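PDB 5U47: penicillin binding protein 2X from Streptococcus thermophilus, which probably acts as a penicillin-sensitive transpeptidase that cross-links peptidoglycan strands during synthesis of the division septum. Local coordinates for residues N146-S151 / R264-S269; T34-N39 / G215-T220; V389-G394 / T415-L420; T296-L301 / S354-M359. The protein carries 1 engineered substitution. All coordinates share one frame; numbering follows the deposited sequence.

Contact 1. Residues N146-S151 / R264-S269; sequences NGTFAS and RPTYNS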
loop_
_atom_site.group_PDB
_atom_site.type_symbol
_atom_site.label_atom_id
_atom_site.label_comp_id
_atom_site.label_asym_id
_atom_site.label_seq_id
_atom_site.Cartn_x
_atom_site.Cartn_y
_atom_site.Cartn_z
ATOM N N ASN A 146 9.215 -9.013 12.495
ATOM C CA ASN A 146 7.997 -8.714 13.232
ATOM C C ASN A 146 6.899 -9.787 13.128
ATOM O O ASN A 146 5.841 -9.625 13.724
ATOM C CB ASN A 146 7.467 -7.345 12.811
ATOM C CG ASN A 146 8.462 -6.240 13.095
ATOM O OD1 ASN A 146 8.639 -5.823 14.234
ATOM N ND2 ASN A 146 9.119 -5.774 12.063
ATOM N N GLY A 147 7.153 -10.885 12.416
ATOM C CA GLY A 147 6.159 -11.973 12.306
ATOM C C GLY A 147 4.848 -11.528 11.628
ATOM O O GLY A 147 4.853 -11.137 10.446
ATOM N N THR A 148 3.736 -11.624 12.369
ATOM C CA THR A 148 2.414 -11.188 11.876
ATOM C C THR A 148 2.334 -9.670 12.034
ATOM O O THR A 148 1.999 -9.145 13.112
ATOM C CB THR A 148 1.297 -11.918 12.628
ATOM O OG1 THR A 148 1.484 -13.339 12.451
ATOM C CG2 THR A 148 -0.048 -11.511 12.107
ATOM N N PHE A 149 2.659 -8.975 10.952
ATOM C CA PHE A 149 2.821 -7.528 10.959
ATOM C C PHE A 149 2.727 -7.044 9.525
ATOM O O PHE A 149 3.625 -7.308 8.725
ATOM C CB PHE A 149 4.222 -7.229 11.553
ATOM C CG PHE A 149 4.625 -5.771 11.576
ATOM C CD1 PHE A 149 5.063 -5.132 10.430
ATOM C CD2 PHE A 149 4.646 -5.069 12.774
ATOM C CE1 PHE A 149 5.449 -3.795 10.460
ATOM C CE2 PHE A 149 5.047 -3.745 12.823
ATOM C CZ PHE A 149 5.462 -3.113 11.663
ATOM N N ALA A 150 1.634 -6.349 9.198
ATOM C CA ALA A 150 1.385 -5.822 7.828
ATOM C C ALA A 150 1.813 -6.819 6.776
ATOM O O ALA A 150 2.422 -6.459 5.765
ATOM C CB ALA A 150 2.144 -4.538 7.643
ATOM N N SER A 151 1.458 -8.071 6.991
ATOM C CA SER A 151 1.973 -9.138 6.137
ATOM C C SER A 151 1.581 -9.027 4.679
ATOM O O SER A 151 2.449 -9.089 3.788
ATOM C CB SER A 151 1.606 -10.505 6.721
ATOM O OG SER A 151 2.282 -10.690 7.951
ATOM N N ARG A 264 -7.424 -9.037 7.595
ATOM C CA ARG A 264 -7.676 -10.314 8.176
ATOM C C ARG A 264 -8.527 -11.095 7.174
ATOM O O ARG A 264 -9.348 -10.501 6.492
ATOM C CB ARG A 264 -8.402 -10.170 9.519
ATOM C CG ARG A 264 -7.552 -9.540 10.635
ATOM C CD ARG A 264 -6.447 -10.496 11.055
ATOM N NE ARG A 264 -5.608 -9.991 12.143
ATOM C CZ ARG A 264 -4.603 -9.115 12.004
ATOM N NH1 ARG A 264 -4.319 -8.576 10.828
ATOM N NH2 ARG A 264 -3.890 -8.742 13.069
ATOM N N PRO A 265 -8.320 -12.407 7.052
ATOM C CA PRO A 265 -7.298 -13.160 7.792
ATOM C C PRO A 265 -5.904 -12.823 7.298
ATOM O O PRO A 265 -5.753 -12.306 6.193
ATOM C CB PRO A 265 -7.636 -14.634 7.458
ATOM C CG PRO A 265 -8.338 -14.547 6.150
ATOM C CD PRO A 265 -9.170 -13.301 6.250
ATOM N N THR A 266 -4.897 -13.128 8.108
ATOM C CA THR A 266 -3.523 -12.790 7.766
ATOM C C THR A 266 -2.624 -13.981 7.984
ATOM O O THR A 266 -3.112 -15.095 8.201
ATOM C CB THR A 266 -3.054 -11.555 8.575
ATOM O OG1 THR A 266 -1.798 -11.051 8.068
ATOM C CG2 THR A 266 -2.939 -11.900 10.064
ATOM N N TYR A 267 -1.315 -13.750 7.881
ATOM C CA TYR A 267 -0.316 -14.784 8.121
ATOM C C TYR A 267 0.950 -14.197 8.751
ATOM O O TYR A 267 1.183 -12.974 8.718
ATOM C CB TYR A 267 0.056 -15.500 6.802
ATOM C CG TYR A 267 0.743 -14.632 5.756
ATOM C CD1 TYR A 267 0.008 -13.855 4.870
ATOM C CD2 TYR A 267 2.137 -14.615 5.631
ATOM C CE1 TYR A 267 0.635 -13.057 3.907
ATOM C CE2 TYR A 267 2.770 -13.843 4.673
ATOM C CZ TYR A 267 2.007 -13.065 3.803
ATOM O OH TYR A 267 2.625 -12.287 2.845
ATOM N N ASN A 268 1.762 -15.075 9.320
ATOM C CA ASN A 268 3.074 -14.680 9.859
ATOM C C ASN A 268 4.027 -14.569 8.673
ATOM O O ASN A 268 4.276 -15.566 7.978
ATOM C CB ASN A 268 3.568 -15.707 10.863
ATOM C CG ASN A 268 4.884 -15.308 11.509
ATOM O OD1 ASN A 268 5.847 -14.933 10.825
ATOM N ND2 ASN A 268 4.929 -15.387 12.836
ATOM N N SER A 269 4.561 -13.369 8.431
ATOM C CA SER A 269 5.459 -13.145 7.278
ATOM C C SER A 269 6.769 -13.927 7.285
ATOM O O SER A 269 7.325 -14.227 6.203
ATOM C CB SER A 269 5.776 -11.648 7.115
ATOM O OG SER A 269 4.627 -10.927 6.712
HETATM O O HOH W 1 -0.759 -8.869 9.211
HETATM O O HOH W 2 4.840 -11.325 4.018
#
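Two irregular backbone segments, whose CA atoms come nearest at Thr148 and Asn268, 4.1 Å apart, are joined by a backbone bond in which Ser269 N donates to Gly147 O at 3.0 Å from above the carbonyl plane. The contact ties the dimerisation-domain region to the transpeptidase region: 146-151 leads into helix 151-154, with Ala150 at its N-cap position, and 264-269 leaves strand 258-264. Ser151 is used twice. Its OG, anti to the carbonyl carbon (chi1 -66°), donates to Tyr267 O at 2.6 Å, while its CB sits over the centre of one face of the Tyr267 ring in a CH-pi contact, 3.9 Å from the centroid. The ring can pass beneath CB because Tyr267 CG lies between its backbone N and carbonyl carbon (chi1 65°). Thr148 lies across the neighbouring residues, OG1 against Asn268 CA and CG2 3.6 Å from Thr266 CG2. The Asn268 amide lies against Gly147, and its OD1 also accepts from the backbone N atoms of Asp270 and Thr271. Thr266 OG1 bonds to Glu152 and accepts from a water that itself accepts from Ser151 N. A second water donates to Ser151 O and accepts from Tyr267 OH and Ser269 OG; its oxygen lies 2.7 Å from Ser269 OG.

Contact 2. Residues T34-N39 / G215-T220; sequences TIYDRN and GKNIYT
Tyr36 and Tyr219 lead the aromatic contact, their rings side by side in an offset stack with centroids 4.5 Å apart and planes at 22°. Tyr36 CD2 lies over the centre of one Tyr219 face, 3.5 Å from CZ of Tyr219. As bridge partners in the parallel register both project from the same face of the sheet, and a like first torsion, CG anti to the carbonyl carbon (chi1 -65° in Tyr36), keeps the rings alongside each other. Thr34 CG2 rests over a face of the Tyr36 ring, and Asn217 meets that ring's edge with its amide nearly perpendicular. The backbone bonds are those of a parallel pair, strand 35-36 beside strand 217-220 in a mixed sheet: Ile218 N to Thr34 O, Tyr36 N to Ile218 O at 2.8 Å, and Thr220 N to Tyr36 O. Ile35 and Ile218 project from the face opposite the tyrosines, against helix 181-184. Side-chain bonds add to the ladder. One extends it at Thr34, whose N donates to Asn217 OD1 at 2.9 Å, almost straight at 174°. Another doubles the grip of Thr220 on Tyr36 O, its N arriving above the carbonyl plane and its OG1 in that plane on a lone pair, 2.8 Å from Tyr36 O.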
loop_
_atom_site.group_PDB
_atom_site.type_symbol
_atom_site.label_atom_id
_atom_site.label_comp_id
_atom_site.label_asym_id
_atom_site.label_seq_id
_atom_site.Cartn_x
_atom_site.Cartn_y
_atom_site.Cartn_z
ATOM N N THR A 34 16.850 -3.512 2.243
ATOM C CA THR A 34 16.090 -3.715 3.455
ATOM C C THR A 34 14.861 -2.831 3.390
ATOM O O THR A 34 14.929 -1.721 2.867
ATOM C CB THR A 34 16.946 -3.334 4.676
ATOM O OG1 THR A 34 18.005 -4.261 4.788
ATOM C CG2 THR A 34 16.154 -3.351 5.972
ATOM N N ILE A 35 13.755 -3.331 3.935
ATOM C CA ILE A 35 12.513 -2.578 4.048
ATOM C C ILE A 35 12.392 -2.208 5.509
ATOM O O ILE A 35 12.431 -3.100 6.397
ATOM C CB ILE A 35 11.282 -3.399 3.610
ATOM C CG1 ILE A 35 11.425 -3.788 2.136
ATOM C CG2 ILE A 35 10.003 -2.581 3.806
ATOM C CD1 ILE A 35 10.438 -4.839 1.668
ATOM N N TYR A 36 12.252 -0.911 5.753
ATOM C CA TYR A 36 12.153 -0.349 7.092
ATOM C C TYR A 36 10.812 0.328 7.343
ATOM O O TYR A 36 10.055 0.636 6.410
ATOM C CB TYR A 36 13.212 0.750 7.262
ATOM C CG TYR A 36 14.668 0.333 7.209
ATOM C CD1 TYR A 36 15.272 -0.310 8.288
ATOM C CD2 TYR A 36 15.460 0.644 6.115
ATOM C CE1 TYR A 36 16.610 -0.644 8.270
ATOM C CE2 TYR A 36 16.801 0.303 6.073
ATOM C CZ TYR A 36 17.370 -0.341 7.157
ATOM O OH TYR A 36 18.676 -0.692 7.119
ATOM N N ASP A 37 10.527 0.596 8.604
ATOM C CA ASP A 37 9.415 1.421 8.924
ATOM C C ASP A 37 9.946 2.889 8.778
ATOM O O ASP A 37 11.108 3.106 8.384
ATOM C CB ASP A 37 8.804 1.098 10.305
ATOM C CG ASP A 37 9.437 1.881 11.453
ATOM O OD1 ASP A 37 10.622 2.237 11.383
ATOM O OD2 ASP A 37 8.717 2.121 12.430
ATOM N N ARG A 38 9.122 3.868 9.105
ATOM C CA ARG A 38 9.478 5.286 8.902
ATOM C C ARG A 38 10.680 5.791 9.717
ATOM O O ARG A 38 11.277 6.806 9.351
ATOM C CB ARG A 38 8.250 6.177 9.147
ATOM C CG ARG A 38 7.803 6.228 10.601
ATOM C CD ARG A 38 6.472 6.925 10.766
ATOM N NE ARG A 38 6.532 8.343 10.397
ATOM C CZ ARG A 38 6.098 8.890 9.257
ATOM N NH1 ARG A 38 5.475 8.173 8.316
ATOM N NH2 ARG A 38 6.228 10.207 9.088
ATOM N N ASN A 39 11.039 5.070 10.789
ATOM C CA ASN A 39 12.148 5.444 11.665
ATOM C C ASN A 39 13.284 4.440 11.662
ATOM O O ASN A 39 14.075 4.420 12.599
ATOM C CB ASN A 39 11.637 5.660 13.097
ATOM C CG ASN A 39 10.833 6.921 13.236
ATOM O OD1 ASN A 39 11.257 7.985 12.798
ATOM N ND2 ASN A 39 9.688 6.825 13.859
ATOM N N GLY A 215 21.050 -3.572 -3.377
ATOM C CA GLY A 215 19.800 -2.939 -3.713
ATOM C C GLY A 215 19.602 -1.720 -2.822
ATOM O O GLY A 215 20.314 -1.530 -1.848
ATOM N N LYS A 216 18.643 -0.879 -3.180
ATOM C CA LYS A 216 18.352 0.309 -2.394
ATOM C C LYS A 216 17.455 -0.061 -1.227
ATOM O O LYS A 216 16.696 -1.025 -1.289
ATOM C CB LYS A 216 17.714 1.371 -3.281
ATOM C CG LYS A 216 18.696 1.909 -4.326
ATOM C CD LYS A 216 18.041 2.845 -5.300
ATOM C CE LYS A 216 19.042 3.381 -6.321
ATOM N NZ LYS A 216 18.373 4.299 -7.306
ATOM N N ASN A 217 17.599 0.655 -0.132
ATOM C CA ASN A 217 16.728 0.415 1.015
ATOM C C ASN A 217 15.444 1.252 0.873
ATOM O O ASN A 217 15.457 2.369 0.316
ATOM C CB ASN A 217 17.444 0.758 2.322
ATOM C CG ASN A 217 18.628 -0.148 2.604
ATOM O OD1 ASN A 217 18.676 -1.305 2.195
ATOM N ND2 ASN A 217 19.592 0.393 3.309
ATOM N N ILE A 218 14.335 0.705 1.373
ATOM C CA ILE A 218 13.049 1.389 1.307
ATOM C C ILE A 218 12.540 1.614 2.700
ATOM O O ILE A 218 12.379 0.654 3.444
ATOM C CB ILE A 218 12.004 0.558 0.521
ATOM C CG1 ILE A 218 12.469 0.308 -0.914
ATOM C CG2 ILE A 218 10.642 1.245 0.526
ATOM C CD1 ILE A 218 12.495 1.530 -1.784
ATOM N N TYR A 219 12.349 2.879 3.061
ATOM C CA TYR A 219 11.733 3.252 4.316
ATOM C C TYR A 219 10.269 3.492 4.008
ATOM O O TYR A 219 9.934 4.410 3.272
ATOM C CB TYR A 219 12.346 4.530 4.899
ATOM C CG TYR A 219 13.775 4.356 5.362
ATOM C CD1 TYR A 219 14.818 4.318 4.450
ATOM C CD2 TYR A 219 14.083 4.243 6.711
ATOM C CE1 TYR A 219 16.145 4.157 4.866
ATOM C CE2 TYR A 219 15.409 4.075 7.137
ATOM C CZ TYR A 219 16.426 4.040 6.207
ATOM O OH TYR A 219 17.719 3.880 6.614
ATOM N N THR A 220 9.400 2.652 4.541
ATOM C CA THR A 220 7.987 2.844 4.362
ATOM C C THR A 220 7.491 3.925 5.309
ATOM O O THR A 220 8.227 4.396 6.204
ATOM C CB THR A 220 7.193 1.548 4.599
ATOM O OG1 THR A 220 7.289 1.156 5.972
ATOM C CG2 THR A 220 7.695 0.448 3.704
#

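Contact 3. Residues V389-G394 / T415-L420; sequences VGESSG and TQVQML
Three groups grip one water between the segments: it donates to Glu391 OE2 at 2.7 Å and to Ser392 O, and accepts from Thr415 OG1 at 2.6 Å. The water thus bridges the loop before strand 395-396 and the N-cap residue, Thr415, of helix 416-427 in the transpeptidase region. Thr415 also forms a capping box with Gln418. Within the box Thr415 OG1 accepts from Gln418 N, and Gln418 OE1 accepts from Thr415 N at 3.0 Å. Thr415 OG1 is placed for this by lying between its own backbone N and carbonyl carbon (chi1 59°), which turns CG2 toward the loop, 3.7 Å from Ser392 O. The Gln418 amide serves both segments. While OE1 closes the box, NE2 reaches across to Ser393 O at 2.9 Å, approaching from above that carbonyl plane, and also bonds to Ile382 O; with both ends of the amide engaged, its rotation is fixed. The Glu391 carboxylate is held too, OE2 by Thr384 OG1 and OE1 by Arg385 N. Its extended side chain meets Val417 at about a right angle. Ser392 turns its hydroxyl to Glu288 O, leaving CB against the Thr415 methyl. Val417 CG1 lies against the carboxylate, 3.5 Å from Glu391 OE2.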
loop_
_atom_site.group_PDB
_atom_site.type_symbol
_atom_site.label_atom_id
_atom_site.label_comp_id
_atom_site.label_asym_id
_atom_site.label_seq_id
_atom_site.Cartn_x
_atom_site.Cartn_y
_atom_site.Cartn_z
ATOM N N VAL A 389 1.786 -2.837 -7.647
ATOM C CA VAL A 389 1.378 -3.501 -8.885
ATOM C C VAL A 389 0.144 -4.343 -8.568
ATOM O O VAL A 389 -0.020 -4.817 -7.441
ATOM C CB VAL A 389 2.498 -4.353 -9.513
ATOM C CG1 VAL A 389 3.704 -3.471 -9.830
ATOM C CG2 VAL A 389 2.881 -5.511 -8.613
ATOM N N GLY A 390 -0.712 -4.519 -9.574
ATOM C CA GLY A 390 -1.988 -5.260 -9.442
ATOM C C GLY A 390 -3.129 -4.494 -8.778
ATOM O O GLY A 390 -4.016 -5.086 -8.163
ATOM N N GLU A 391 -3.104 -3.172 -8.862
ATOM C CA GLU A 391 -4.177 -2.379 -8.271
ATOM C C GLU A 391 -5.421 -2.444 -9.168
ATOM O O GLU A 391 -5.297 -2.394 -10.382
ATOM C CB GLU A 391 -3.733 -0.923 -8.122
ATOM C CG GLU A 391 -4.765 -0.024 -7.465
ATOM C CD GLU A 391 -4.377 1.444 -7.444
ATOM O OE1 GLU A 391 -3.431 1.845 -8.193
ATOM O OE2 GLU A 391 -5.055 2.203 -6.701
ATOM N N SER A 392 -6.606 -2.533 -8.560
ATOM C CA SER A 392 -7.875 -2.545 -9.309
ATOM C C SER A 392 -8.344 -1.107 -9.505
ATOM O O SER A 392 -7.919 -0.197 -8.760
ATOM C CB SER A 392 -8.931 -3.351 -8.561
ATOM O OG SER A 392 -8.516 -4.689 -8.422
ATOM N N SER A 393 -9.223 -0.901 -10.485
ATOM C CA SER A 393 -9.726 0.439 -10.811
ATOM C C SER A 393 -11.107 0.787 -10.279
ATOM O O SER A 393 -11.496 1.951 -10.304
ATOM C CB SER A 393 -9.710 0.622 -12.325
ATOM O OG SER A 393 -8.385 0.540 -12.788
ATOM N N GLY A 394 -11.844 -0.201 -9.781
ATOM C CA GLY A 394 -13.196 0.036 -9.351
ATOM C C GLY A 394 -14.087 0.083 -10.594
ATOM O O GLY A 394 -13.619 -0.094 -11.733
ATOM N N THR A 415 -12.004 0.539 -4.363
ATOM C CA THR A 415 -10.979 -0.140 -3.607
ATOM C C THR A 415 -10.820 0.677 -2.333
ATOM O O THR A 415 -11.220 1.853 -2.268
ATOM C CB THR A 415 -9.611 -0.161 -4.311
ATOM O OG1 THR A 415 -9.186 1.182 -4.552
ATOM C CG2 THR A 415 -9.710 -0.882 -5.608
ATOM N N GLN A 416 -10.227 0.064 -1.316
ATOM C CA GLN A 416 -10.001 0.745 -0.047
ATOM C C GLN A 416 -9.157 1.991 -0.261
ATOM O O GLN A 416 -9.438 3.058 0.314
ATOM C CB GLN A 416 -9.295 -0.182 0.967
ATOM C CG GLN A 416 -8.975 0.577 2.265
ATOM C CD GLN A 416 -8.238 -0.196 3.326
ATOM O OE1 GLN A 416 -7.864 0.389 4.347
ATOM N NE2 GLN A 416 -7.986 -1.487 3.099
ATOM N N VAL A 417 -8.120 1.864 -1.087
ATOM C CA VAL A 417 -7.226 3.000 -1.310
ATOM C C VAL A 417 -7.942 4.168 -2.036
ATOM O O VAL A 417 -7.602 5.319 -1.801
ATOM C CB VAL A 417 -5.894 2.567 -1.935
ATOM C CG1 VAL A 417 -6.095 2.103 -3.380
ATOM C CG2 VAL A 417 -4.854 3.677 -1.816
ATOM N N GLN A 418 -8.940 3.882 -2.882
ATOM C CA GLN A 418 -9.755 4.961 -3.493
ATOM C C GLN A 418 -10.565 5.702 -2.415
ATOM O O GLN A 418 -10.681 6.939 -2.432
ATOM C CB GLN A 418 -10.673 4.419 -4.578
ATOM C CG GLN A 418 -9.941 4.045 -5.849
ATOM C CD GLN A 418 -10.847 3.425 -6.879
ATOM O OE1 GLN A 418 -11.738 2.638 -6.540
ATOM N NE2 GLN A 418 -10.604 3.743 -8.153
ATOM N N MET A 419 -11.098 4.947 -1.451
ATOM C CA MET A 419 -11.813 5.574 -0.357
ATOM C C MET A 419 -10.875 6.444 0.472
ATOM O O MET A 419 -11.223 7.559 0.835
ATOM C CB MET A 419 -12.513 4.535 0.531
ATOM C CG MET A 419 -13.637 3.776 -0.178
ATOM S SD MET A 419 -14.951 4.839 -0.827
ATOM C CE MET A 419 -15.628 5.555 0.665
ATOM N N LEU A 420 -9.682 5.936 0.776
ATOM C CA LEU A 420 -8.713 6.706 1.562
ATOM C C LEU A 420 -8.364 8.016 0.868
ATOM O O LEU A 420 -8.298 9.059 1.510
ATOM C CB LEU A 420 -7.437 5.888 1.833
ATOM C CG LEU A 420 -7.625 4.607 2.685
ATOM C CD1 LEU A 420 -6.301 3.853 2.789
ATOM C CD2 LEU A 420 -8.143 4.933 4.084
HETATM O O HOH W 3 -7.671 1.648 -6.645
#

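Contact 4. Residues T296-L301 / S354-M359; sequences TMKVML and SSNVGM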
loop_
_atom_site.group_PDB
_atom_site.type_symbol
_atom_site.label_atom_id
_atom_site.label_comp_id
_atom_site.label_asym_id
_atom_site.label_seq_id
_atom_site.Cartn_x
_atom_site.Cartn_y
_atom_site.Cartn_z
ATOM N N THR A 296 -20.402 5.039 3.932
ATOM C CA THR A 296 -19.298 5.968 4.130
ATOM C C THR A 296 -19.250 6.889 2.919
ATOM O O THR A 296 -18.713 7.997 3.003
ATOM C CB THR A 296 -17.943 5.251 4.275
ATOM O OG1 THR A 296 -17.771 4.355 3.168
ATOM C CG2 THR A 296 -17.903 4.471 5.580
ATOM N N MET A 297 -19.832 6.434 1.804
ATOM C CA MET A 297 -19.879 7.243 0.586
ATOM C C MET A 297 -20.759 8.494 0.797
ATOM O O MET A 297 -20.594 9.469 0.098
ATOM C CB MET A 297 -20.352 6.431 -0.631
ATOM C CG MET A 297 -20.364 7.193 -1.949
ATOM S SD MET A 297 -18.740 7.744 -2.545
ATOM C CE MET A 297 -18.004 6.193 -3.013
ATOM N N LYS A 298 -21.651 8.466 1.788
ATOM C CA LYS A 298 -22.479 9.628 2.127
ATOM C C LYS A 298 -21.638 10.824 2.578
ATOM O O LYS A 298 -22.132 11.944 2.587
ATOM C CB LYS A 298 -23.496 9.289 3.230
ATOM C CG LYS A 298 -24.489 8.207 2.838
ATOM C CD LYS A 298 -25.470 7.860 3.947
ATOM C CE LYS A 298 -26.538 6.914 3.393
ATOM N NZ LYS A 298 -27.269 6.160 4.419
ATOM N N VAL A 299 -20.381 10.585 2.962
ATOM C CA VAL A 299 -19.470 11.664 3.345
ATOM C C VAL A 299 -19.216 12.477 2.080
ATOM O O VAL A 299 -19.337 13.707 2.100
ATOM C CB VAL A 299 -18.145 11.125 3.943
ATOM C CG1 VAL A 299 -17.129 12.231 4.186
ATOM C CG2 VAL A 299 -18.397 10.396 5.260
ATOM N N MET A 300 -18.870 11.789 0.991
ATOM C CA MET A 300 -18.635 12.455 -0.291
ATOM C C MET A 300 -19.915 13.154 -0.758
ATOM O O MET A 300 -19.865 14.301 -1.205
ATOM C CB MET A 300 -18.181 11.471 -1.370
ATOM C CG MET A 300 -16.742 10.978 -1.324
ATOM S SD MET A 300 -16.193 10.054 0.127
ATOM C CE MET A 300 -15.559 11.364 1.132
ATOM N N LEU A 301 -21.051 12.455 -0.643
ATOM C CA LEU A 301 -22.352 12.998 -1.057
ATOM C C LEU A 301 -22.678 14.286 -0.354
ATOM O O LEU A 301 -23.023 15.268 -0.992
ATOM C CB LEU A 301 -23.490 12.029 -0.771
ATOM C CG LEU A 301 -24.857 12.651 -1.162
ATOM C CD1 LEU A 301 -25.039 12.638 -2.670
ATOM C CD2 LEU A 301 -25.987 11.943 -0.503
ATOM N N SER A 354 -28.042 7.938 8.948
ATOM C CA SER A 354 -27.661 7.183 7.761
ATOM C C SER A 354 -28.916 6.807 6.945
ATOM O O SER A 354 -29.096 5.663 6.539
ATOM C CB SER A 354 -26.828 5.964 8.117
ATOM O OG SER A 354 -26.056 5.552 6.988
ATOM N N SER A 355 -29.754 7.807 6.691
ATOM C CA SER A 355 -30.958 7.637 5.892
ATOM C C SER A 355 -30.649 7.626 4.395
ATOM O O SER A 355 -30.244 8.645 3.845
ATOM C CB SER A 355 -31.949 8.768 6.188
ATOM O OG SER A 355 -33.073 8.729 5.313
ATOM N N ASN A 356 -30.835 6.472 3.750
ATOM C CA ASN A 356 -30.665 6.350 2.292
ATOM C C ASN A 356 -31.626 7.269 1.530
ATOM O O ASN A 356 -31.274 7.816 0.478
ATOM C CB ASN A 356 -30.926 4.921 1.814
ATOM C CG ASN A 356 -29.829 3.961 2.178
ATOM O OD1 ASN A 356 -28.740 4.342 2.615
ATOM N ND2 ASN A 356 -30.100 2.694 1.965
ATOM N N VAL A 357 -32.840 7.418 2.054
ATOM C CA VAL A 357 -33.863 8.268 1.440
ATOM C C VAL A 357 -33.425 9.730 1.442
ATOM O O VAL A 357 -33.487 10.411 0.408
ATOM C CB VAL A 357 -35.221 8.120 2.164
ATOM C CG1 VAL A 357 -36.228 9.130 1.651
ATOM C CG2 VAL A 357 -35.761 6.697 2.020
ATOM N N GLY A 358 -32.974 10.203 2.600
ATOM C CA GLY A 358 -32.518 11.578 2.743
ATOM C C GLY A 358 -31.353 11.871 1.816
ATOM O O GLY A 358 -31.294 12.929 1.187
ATOM N N MET A 359 -30.438 10.920 1.701
ATOM C CA MET A 359 -29.268 11.120 0.840
ATOM C C MET A 359 -29.676 11.058 -0.633
ATOM O O MET A 359 -29.237 11.871 -1.435
ATOM C CB MET A 359 -28.162 10.125 1.181
ATOM C CG MET A 359 -27.566 10.275 2.579
ATOM S SD MET A 359 -27.198 11.944 3.179
ATOM C CE MET A 359 -28.710 12.455 3.968
#
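The probable active site of this penicillin-binding transpeptidase brings Lys298, on helix 297-308, against Ser354, just before helix 356-366, and Asn356, in its first turn. Lys298 extends beyond CG, and its NZ bonds to Ser354 OG at 2.9 Å and to Asn356 OD1 at 3.0 Å. The amide oxygen is met 21° from its carbonyl plane, with the lysine chain crossing the asparagine at about a right angle. Ser354 OG reaches Lys298 NZ from a position anti to its own backbone N (chi1 -158°). The spacing Ser295-Lys298, with Ser354 and Asn356, matches the SxxK and SxN motifs of the family; Ser295 OG bonds to Lys298 NZ, and Lys505, probably of the KTG-type motif, bonds to Ser354 OG. Ser354 itself closes the preceding helix in a Schellman motif, and Ser355 OG then caps the next one by accepting from Gly358 N at 3.1 Å, while also bonding to Asp332. Apolar packing lies farther along both helices. Met359 crosses the aliphatic part of Lys298, its CG 3.5 Å from Lys298 CD, and its CB presses tightly on Leu301 CD2, 3.3 Å away.

Contacts 1 and 2 interleave along the chain, each pairing a segment of the dimerisation-domain region with a later one; their centres lie about 18 Å apart. Both join parts of the chain more than 100 residues apart. Contacts 4 and 3 follow in that order, both inside the transpeptidase region, with centres about 21 Å apart. They touch where Met419 of helix 416-427 packs on Thr296 and Met297, so the helix capped in contact 3 lies against the one bearing Lys298. Contact 4 is about 40 Å from contact 2, centre to centre, which puts the probable catalytic centre far from the mixed sheet that holds strands 35-36 and 217-220.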